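Local coordinates for competence damage-inducible protein A (PDB 5V01) that is of unknown function but belongs to the CinA family, some of whose members deamidate nicotinamide mononucleotide, at residues Ala25-Gly30 with Gln51-Ala56; Gly42-Ala47 with Arg159-Ala164; Ala69-Leu74 with Glu79-His84. All coordinates share one frame; numbering follows the deposited sequence. Where two conformers were deposited one is given.

Interaction 1 (Ala25-Gly30 with Gln51-Ala56)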
loop_
_atom_site.group_PDB
_atom_site.type_symbol
_atom_site.label_atom_id
_atom_site.label_comp_id
_atom_site.label_asym_id
_atom_site.label_seq_id
_atom_site.Cartn_x
_atom_site.Cartn_y
_atom_site.Cartn_z
ATOM N N ALA A 25 7.072 -19.698 -4.938
ATOM C CA ALA A 25 6.036 -20.652 -4.554
ATOM C C ALA A 25 4.686 -20.279 -5.162
ATOM O O ALA A 25 3.967 -21.141 -5.658
ATOM C CB ALA A 25 5.954 -20.742 -3.052
ATOM N N LEU A 26 4.349 -18.981 -5.135
ATOM C CA LEU A 26 3.122 -18.526 -5.779
ATOM C C LEU A 26 3.134 -18.783 -7.283
ATOM O O LEU A 26 2.161 -19.306 -7.827
ATOM C CB LEU A 26 2.871 -17.045 -5.512
ATOM C CG LEU A 26 2.512 -16.682 -4.074
ATOM C CD1 LEU A 26 2.611 -15.162 -3.924
ATOM C CD2 LEU A 26 1.120 -17.164 -3.686
ATOM N N ILE A 27 4.235 -18.421 -7.936
ATOM C CA ILE A 27 4.360 -18.583 -9.390
ATOM C C ILE A 27 4.299 -20.061 -9.775
ATOM O O ILE A 27 3.623 -20.413 -10.744
ATOM C CB ILE A 27 5.636 -17.892 -9.922
ATOM C CG1 ILE A 27 5.488 -16.371 -9.797
ATOM C CG2 ILE A 27 5.908 -18.250 -11.379
ATOM C CD1 ILE A 27 6.795 -15.641 -9.925
ATOM N N ALA A 28 4.941 -20.923 -8.976
ATOM C CA ALA A 28 4.925 -22.368 -9.234
ATOM C C ALA A 28 3.512 -22.955 -9.210
ATOM O O ALA A 28 3.240 -23.927 -9.939
ATOM C CB ALA A 28 5.827 -23.098 -8.252
ATOM N N ARG A 29 2.624 -22.354 -8.403
ATOM C CA ARG A 29 1.249 -22.862 -8.272
ATOM C C ARG A 29 0.231 -22.107 -9.108
ATOM O O ARG A 29 -0.914 -22.525 -9.184
ATOM C CB ARG A 29 0.828 -22.821 -6.807
ATOM C CG ARG A 29 1.619 -23.812 -5.998
ATOM C CD ARG A 29 1.433 -23.625 -4.523
ATOM N NE ARG A 29 2.171 -24.650 -3.784
ATOM C CZ ARG A 29 3.499 -24.689 -3.644
ATOM N NH1 ARG A 29 4.302 -23.753 -4.182
ATOM N NH2 ARG A 29 4.034 -25.670 -2.953
ATOM N N GLY A 30 0.639 -20.992 -9.714
ATOM C CA GLY A 30 -0.254 -20.130 -10.460
ATOM C C GLY A 30 -1.210 -19.419 -9.535
ATOM O O GLY A 30 -2.341 -19.144 -9.918
ATOM N N GLN A 51 10.029 -6.992 -4.985
ATOM C CA GLN A 51 10.363 -8.288 -5.605
ATOM C C GLN A 51 10.254 -8.214 -7.143
ATOM O O GLN A 51 9.309 -7.635 -7.651
ATOM C CB GLN A 51 9.347 -9.310 -5.060
ATOM C CG GLN A 51 9.501 -10.745 -5.451
ATOM C CD GLN A 51 10.883 -11.276 -5.215
ATOM O OE1 GLN A 51 11.500 -11.033 -4.165
ATOM N NE2 GLN A 51 11.402 -11.983 -6.214
ATOM N N ALA A 52 11.204 -8.791 -7.873
ATOM C CA ALA A 52 11.416 -8.494 -9.319
ATOM C C ALA A 52 10.298 -8.815 -10.328
ATOM O O ALA A 52 10.177 -8.163 -11.391
ATOM C CB ALA A 52 12.675 -9.196 -9.791
ATOM N N ASP A 53 9.512 -9.831 -10.036
ATOM C CA ASP A 53 8.519 -10.299 -10.999
ATOM C C ASP A 53 7.135 -10.157 -10.367
ATOM O O ASP A 53 6.288 -11.040 -10.487
ATOM C CB ASP A 53 8.822 -11.750 -11.358
ATOM C CG ASP A 53 8.092 -12.235 -12.617
ATOM O OD1 ASP A 53 7.701 -11.428 -13.497
ATOM O OD2 ASP A 53 7.928 -13.469 -12.721
ATOM N N THR A 54 6.929 -9.031 -9.685
ATOM C CA THR A 54 5.692 -8.776 -8.941
ATOM C C THR A 54 4.417 -9.142 -9.698
ATOM O O THR A 54 3.553 -9.829 -9.188
ATOM C CB THR A 54 5.609 -7.298 -8.567
ATOM O OG1 THR A 54 6.767 -6.932 -7.838
ATOM C CG2 THR A 54 4.391 -7.027 -7.708
ATOM N N ALA A 55 4.327 -8.702 -10.946
ATOM C CA ALA A 55 3.097 -8.858 -11.713
ATOM C C ALA A 55 2.724 -10.318 -11.952
ATOM O O ALA A 55 1.575 -10.614 -12.233
ATOM C CB ALA A 55 3.220 -8.134 -13.032
ATOM N N ALA A 56 3.700 -11.220 -11.843
ATOM C CA ALA A 56 3.453 -12.649 -11.989
ATOM C C ALA A 56 2.673 -13.258 -10.817
ATOM O O ALA A 56 2.181 -14.397 -10.929
ATOM C CB ALA A 56 4.767 -13.390 -12.182
#
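Ile27 meets Asp53 and Ala56 with its longer branch, because its first torsion sets CG1 anti to the carbonyl carbon (chi1 -69°) and its second keeps CD1 extended (chi2 164°). The delta methyl is thereby carried straight out from the last turn of helix 15-29, just before the chain leaves that helix through a Schellman motif at Gly30, toward the loop that links helix 43-50 to strand 58-64. That loop opens with a type I beta turn from Gln51 to Thr54.

Two different surfaces receive the methyl. Ile27 CD1 lies 3.8 Å from Ala56 CB, and the same alanine methyl touches the branch one carbon further back, at 3.9 Å from Ile27 CG1. On the polar side Asp53 OD2 sits 3.7 Å from Ile27 CD1, a van der Waals touch in which the carboxylate gains no hydrogen bond. Asp53 has CG anti to its own backbone N; with CB already facing the helix, this torsion leaves OD2 beside Ile27 CD1. The bond from Ala56 N to Asp53 O, 2.9 Å long, ties together the two loop residues that Ile27 touches.

The contact is shallow and lies at the surface, with no hydrogen bond across it. Phe57, the next residue of the loop, touches both Leu26 and Ile27 and continues the apolar patch inward, where Leu26 also meets Leu169 of helix 150-169. The CB of Thr54 points away from the helix, and its side chain packs on Phe65 of the second subunit.

Within the helix end, Ala25 O is gripped from opposite faces of its carbonyl plane: Arg29 N comes in at 3.3 Å, and Arg29 NH1 at 3.0 Å with an N-H...O angle of 154°, the oxygen lying in the guanidinium plane.

Interaction 2 (Gly42-Ala47 with Arg159-Ala164)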
loop_
_atom_site.group_PDB
_atom_site.type_symbol
_atom_site.label_atom_id
_atom_site.label_comp_id
_atom_site.label_asym_id
_atom_site.label_seq_id
_atom_site.Cartn_x
_atom_site.Cartn_y
_atom_site.Cartn_z
ATOM N N GLY A 42 1.429 0.066 4.181
ATOM C CA GLY A 42 1.855 -0.174 2.806
ATOM C C GLY A 42 3.221 -0.820 2.692
ATOM O O GLY A 42 3.642 -1.151 1.594
ATOM N N ASN A 43 3.908 -1.015 3.827
ATOM C CA ASN A 43 5.224 -1.676 3.787
ATOM C C ASN A 43 5.158 -3.141 3.380
ATOM O O ASN A 43 6.113 -3.682 2.825
ATOM C CB ASN A 43 5.936 -1.516 5.124
ATOM C CG ASN A 43 6.420 -0.118 5.345
ATOM O OD1 ASN A 43 7.307 0.327 4.643
ATOM N ND2 ASN A 43 5.801 0.601 6.279
ATOM N N LEU A 44 4.023 -3.805 3.640
ATOM C CA LEU A 44 3.881 -5.191 3.146
ATOM C C LEU A 44 3.760 -5.246 1.625
ATOM O O LEU A 44 4.498 -5.982 0.942
ATOM C CB LEU A 44 2.710 -5.892 3.835
ATOM C CG LEU A 44 2.481 -7.344 3.416
ATOM C CD1 LEU A 44 3.684 -8.274 3.641
ATOM C CD2 LEU A 44 1.269 -7.928 4.107
ATOM N N ALA A 45 2.872 -4.408 1.076
ATOM C CA ALA A 45 2.780 -4.245 -0.376
ATOM C C ALA A 45 4.161 -3.877 -0.929
ATOM O O ALA A 45 4.550 -4.384 -1.967
ATOM C CB ALA A 45 1.730 -3.179 -0.744
ATOM N N ALA A 46 4.863 -2.963 -0.250
ATOM C CA ALA A 46 6.131 -2.459 -0.777
ATOM C C ALA A 46 7.164 -3.581 -0.888
ATOM O O ALA A 46 7.921 -3.632 -1.848
ATOM C CB ALA A 46 6.660 -1.313 0.065
ATOM N N ALA A 47 7.176 -4.484 0.082
ATOM C CA ALA A 47 8.053 -5.638 -0.002
ATOM C C ALA A 47 7.743 -6.495 -1.222
ATOM O O ALA A 47 8.635 -6.941 -1.960
ATOM C CB ALA A 47 7.973 -6.458 1.268
ATOM N N ARG A 159 7.757 -8.749 8.166
ATOM C CA ARG A 159 8.585 -9.952 8.071
ATOM C C ARG A 159 7.798 -11.187 8.545
ATOM O O ARG A 159 7.839 -12.244 7.909
ATOM C CB ARG A 159 9.863 -9.768 8.890
ATOM C CG ARG A 159 11.102 -10.479 8.378
ATOM C CD ARG A 159 12.269 -10.120 9.285
ATOM N NE ARG A 159 11.922 -10.367 10.684
ATOM C CZ ARG A 159 12.464 -9.750 11.727
ATOM N NH1 ARG A 159 13.410 -8.836 11.554
ATOM N NH2 ARG A 159 12.062 -10.060 12.954
ATOM N N TYR A 160 7.061 -11.044 9.643
ATOM C CA TYR A 160 6.283 -12.171 10.180
ATOM C C TYR A 160 5.205 -12.595 9.189
ATOM O O TYR A 160 4.989 -13.779 8.958
ATOM C CB TYR A 160 5.653 -11.794 11.524
ATOM C CG TYR A 160 4.936 -12.947 12.164
ATOM C CD1 TYR A 160 5.659 -13.929 12.807
ATOM C CD2 TYR A 160 3.558 -13.104 12.065
ATOM C CE1 TYR A 160 5.042 -15.015 13.368
ATOM C CE2 TYR A 160 2.942 -14.197 12.631
ATOM C CZ TYR A 160 3.695 -15.152 13.269
ATOM O OH TYR A 160 3.116 -16.254 13.842
ATOM N N ALA A 161 4.497 -11.619 8.630
ATOM C CA ALA A 161 3.451 -11.935 7.662
ATOM C C ALA A 161 3.987 -12.769 6.507
ATOM O O ALA A 161 3.355 -13.733 6.067
ATOM C CB ALA A 161 2.789 -10.678 7.133
ATOM N N LEU A 162 5.168 -12.373 6.021
ATOM C CA LEU A 162 5.791 -13.043 4.897
ATOM C C LEU A 162 6.364 -14.414 5.278
ATOM O O LEU A 162 6.265 -15.354 4.494
ATOM C CB LEU A 162 6.881 -12.170 4.274
ATOM C CG LEU A 162 6.372 -10.902 3.577
ATOM C CD1 LEU A 162 7.534 -9.920 3.372
ATOM C CD2 LEU A 162 5.681 -11.227 2.261
ATOM N N ALA A 163 7.023 -14.494 6.436
ATOM C CA ALA A 163 7.611 -15.762 6.884
ATOM C C ALA A 163 6.502 -16.789 7.096
ATOM O O ALA A 163 6.631 -17.954 6.693
ATOM C CB ALA A 163 8.419 -15.567 8.146
ATOM N N ALA A 164 5.402 -16.362 7.708
ATOM C CA ALA A 164 4.273 -17.284 7.924
ATOM C C ALA A 164 3.640 -17.702 6.593
ATOM O O ALA A 164 3.274 -18.859 6.373
ATOM C CB ALA A 164 3.242 -16.659 8.834
#
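Leu44 and Leu162 carry this contact, and their first torsions differ. In Leu44 CG is anti to the backbone N (chi1 -179°); CB itself does not aim squarely at the other helix, but this rotamer carries CD1 across the gap. Leu162 starts with a CB that already faces its partner and has CG anti to the carbonyl carbon instead (chi1 -68°). The two side chains pass each other running in opposite directions, flank against flank.

A single methyl does most of the touching. Leu44 CD1 rests on the branched end of Leu162, 3.8 Å from Leu162 CG and equally 3.8 Å from Leu162 CD2, with Leu162 CD1 a little further from it at 4.2 Å. The same Leu44 CD1 lies 4.3 Å from Ala161 CB, so it meets two successive residues of the opposite helix. One turn along from Leu44, Ala47 CB takes up the other methyl of the fork, at 4.1 Å from Leu162 CD1.

Helix 43-50 belongs to the beta-alpha-beta crossover between strands 33-37 and 58-64, and here it packs against the long C-terminal helix 150-169. The short segments cross at -51° with their axes 10.6 Å apart, a spacing bridged by leucine side chains while alanines line the flanks. The contact is wholly apolar and largely buried. Thr15 and Thr19 of helix 15-29 touch Ala47 and Leu162 respectively, and Phe131 of strand 128-135 packs on Ala161.

At the start of helix 43-50 the carboxylate of Glu37 takes hydrogen bonds from Leu44 N and Ala45 N, one on each oxygen. Ala45 packs on Val63 of the second subunit, and Asn43 on that subunit's Ala46.

Interaction 3 (Ala69-Leu74 with Glu79-His84); sequences AKRNVL and ETLAVH
Neither flat group here makes the contact: Arg71 meets Leu81 chiefly through its CG methylene rather than its guanidinium, and the ring of His84 is engaged within its own helix, with Val83 CG1 standing 3.7 Å above one face, over the ring centre. The pairing joins two short consecutive helices, 67-74 and 78-84, which lead on to helix 89-103 in the long beta-alpha-beta crossover between the parallel strands 58-64 and 107-113.

Leu81 bridges the two helices. Its CB faces the other helix, and with CG anti to the carbonyl carbon (chi1 -68°) it offers each methyl to a different neighbour. Leu81 CD1 reaches Arg71 CG at 3.7 Å, the tightest approach, with the two side chains at a slant to each other. Leu81 CD2 lies more loosely by the lysine, 4.4 Å from Lys70 CD. Successive residues of helix 67-74 thus present the hydrocarbon parts of charged side chains to one leucine.

The two charged ends part company. In the exposed Arg71 the first torsion (chi1 -62°) sets CG anti to the carbonyl carbon and so places it against Leu81; the bend at chi3 (-56°) only redirects what follows. Lys70 is buried: its chain leaves Leu81 behind and delivers NZ to Thr64 O and Ser38 OG, with a weak bond to Ser66 O, so the ammonium has protein acceptors where it goes inside.

Val76 of the connection and Ala86 both touch Lys70 and Leu81, while Cys91 and Met95 of helix 89-103 touch the lysine. The far side of helix 67-74 faces the second subunit, whose Leu102 O accepts a hydrogen bond from Asn72 ND2. At the last residue of helix 67-74, Leu74 N bonds to Lys70 O at 3.1 Å.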
loop_
_atom_site.group_PDB
_atom_site.type_symbol
_atom_site.label_atom_id
_atom_site.label_comp_id
_atom_site.label_asym_id
_atom_site.label_seq_id
_atom_site.Cartn_x
_atom_site.Cartn_y
_atom_site.Cartn_z
ATOM N N ALA A 69 -12.082 3.938 6.698
ATOM C CA ALA A 69 -11.481 3.395 5.469
ATOM C C ALA A 69 -11.737 1.885 5.353
ATOM O O ALA A 69 -11.951 1.368 4.255
ATOM C CB ALA A 69 -10.001 3.711 5.395
ATOM N N LYS A 70 -11.691 1.184 6.497
ATOM C CA LYS A 70 -11.981 -0.238 6.486
ATOM C C LYS A 70 -13.443 -0.534 6.037
ATOM O O LYS A 70 -13.684 -1.471 5.244
ATOM C CB LYS A 70 -11.672 -0.840 7.858
ATOM C CG LYS A 70 -10.167 -0.879 8.160
ATOM C CD LYS A 70 -9.870 -1.357 9.579
ATOM C CE LYS A 70 -8.391 -1.318 9.859
ATOM N NZ LYS A 70 -7.886 0.058 10.068
ATOM N N ARG A 71 -14.383 0.280 6.524
ATOM C CA ARG A 71 -15.801 0.135 6.122
ATOM C C ARG A 71 -15.936 0.439 4.622
ATOM O O ARG A 71 -16.531 -0.312 3.855
ATOM C CB ARG A 71 -16.715 1.059 6.960
ATOM C CG ARG A 71 -16.690 0.752 8.462
ATOM C CD ARG A 71 -17.838 1.401 9.203
ATOM N NE ARG A 71 -17.876 2.842 8.998
ATOM C CZ ARG A 71 -17.302 3.770 9.757
ATOM N NH1 ARG A 71 -16.599 3.466 10.847
ATOM N NH2 ARG A 71 -17.401 5.057 9.380
ATOM N N ASN A 72 -15.340 1.555 4.205
ATOM C CA ASN A 72 -15.521 2.071 2.839
ATOM C C ASN A 72 -14.886 1.156 1.775
ATOM O O ASN A 72 -15.503 0.775 0.792
ATOM C CB ASN A 72 -14.914 3.490 2.767
ATOM C CG ASN A 72 -15.053 4.134 1.410
ATOM O OD1 ASN A 72 -16.082 3.983 0.756
ATOM N ND2 ASN A 72 -13.995 4.842 0.968
ATOM N N VAL A 73 -13.624 0.806 1.999
ATOM C CA VAL A 73 -12.846 0.103 0.992
ATOM C C VAL A 73 -13.045 -1.420 1.042
ATOM O O VAL A 73 -13.029 -2.087 0.019
ATOM C CB VAL A 73 -11.346 0.457 1.137
ATOM C CG1 VAL A 73 -10.505 -0.303 0.113
ATOM C CG2 VAL A 73 -11.155 1.956 0.993
ATOM N N LEU A 74 -13.211 -1.945 2.253
ATOM C CA LEU A 74 -13.220 -3.400 2.479
ATOM C C LEU A 74 -14.524 -3.983 2.999
ATOM O O LEU A 74 -14.600 -5.199 3.212
ATOM C CB LEU A 74 -12.065 -3.782 3.405
ATOM C CG LEU A 74 -10.666 -3.459 2.864
ATOM C CD1 LEU A 74 -9.657 -3.702 3.966
ATOM C CD2 LEU A 74 -10.372 -4.266 1.612
ATOM N N GLU A 79 -20.602 -2.832 12.985
ATOM C CA GLU A 79 -20.841 -3.614 14.179
ATOM C C GLU A 79 -19.588 -4.352 14.665
ATOM O O GLU A 79 -19.312 -4.413 15.862
ATOM C CB GLU A 79 -21.984 -4.586 13.872
ATOM C CG GLU A 79 -23.290 -3.878 13.516
ATOM C CD GLU A 79 -23.302 -3.098 12.190
ATOM O OE1 GLU A 79 -22.675 -3.528 11.150
ATOM O OE2 GLU A 79 -23.997 -2.032 12.214
ATOM N N THR A 80 -18.826 -4.894 13.725
ATOM C CA THR A 80 -17.578 -5.598 14.040
ATOM C C THR A 80 -16.567 -4.655 14.678
ATOM O O THR A 80 -15.931 -4.969 15.691
ATOM C CB THR A 80 -17.001 -6.265 12.793
ATOM O OG1 THR A 80 -17.947 -7.230 12.317
ATOM C CG2 THR A 80 -15.668 -6.931 13.098
ATOM N N LEU A 81 -16.425 -3.486 14.073
ATOM C CA LEU A 81 -15.510 -2.498 14.605
ATOM C C LEU A 81 -15.972 -1.962 15.955
ATOM O O LEU A 81 -15.149 -1.788 16.848
ATOM C CB LEU A 81 -15.311 -1.365 13.616
ATOM C CG LEU A 81 -14.562 -1.799 12.353
ATOM C CD1 LEU A 81 -14.831 -0.853 11.200
ATOM C CD2 LEU A 81 -13.069 -1.948 12.587
ATOM N N ALA A 82 -17.283 -1.760 16.124
ATOM C CA ALA A 82 -17.800 -1.254 17.406
ATOM C C ALA A 82 -17.540 -2.218 18.576
ATOM O O ALA A 82 -17.083 -1.792 19.641
ATOM C CB ALA A 82 -19.289 -0.950 17.297
ATOM N N VAL A 83 -17.798 -3.513 18.345
ATOM C CA VAL A 83 -17.684 -4.544 19.383
ATOM C C VAL A 83 -16.237 -4.963 19.626
ATOM O O VAL A 83 -15.800 -5.055 20.776
ATOM C CB VAL A 83 -18.562 -5.786 19.045
ATOM C CG1 VAL A 83 -18.324 -6.927 20.020
ATOM C CG2 VAL A 83 -20.052 -5.421 19.056
ATOM N N HIS A 84 -15.494 -5.180 18.541
ATOM C CA HIS A 84 -14.168 -5.820 18.630
ATOM C C HIS A 84 -12.987 -4.875 18.410
ATOM O O HIS A 84 -11.879 -5.236 18.776
ATOM C CB HIS A 84 -14.070 -6.995 17.647
ATOM C CG HIS A 84 -15.121 -8.047 17.843
ATOM N ND1 HIS A 84 -15.026 -9.015 18.816
ATOM C CD2 HIS A 84 -16.255 -8.315 17.152
ATOM C CE1 HIS A 84 -16.082 -9.806 18.746
ATOM N NE2 HIS A 84 -16.842 -9.408 17.744
#

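Interaction 2 is the core contact, its centre about 7 Å from the centre of the chain, and purely apolar; interactions 1 and 3 lie further out, on opposite sides of that centre. Interaction 1 is a surface touch between a helix end and a loop, where a carboxylate borders the methyl contact. Interaction 3 is buried but peripheral: a leucine packs on the carbon chains of a lysine and an arginine. Residues 51-56 follow directly on helix 43-50; helix 15-29, which forms interaction 1, also touches interaction 2, and helix 150-169, which forms interaction 2, also touches interaction 1. Interaction 3 is local in sequence, whereas interaction 2 spans most of the chain; all three lie within reach of the second subunit.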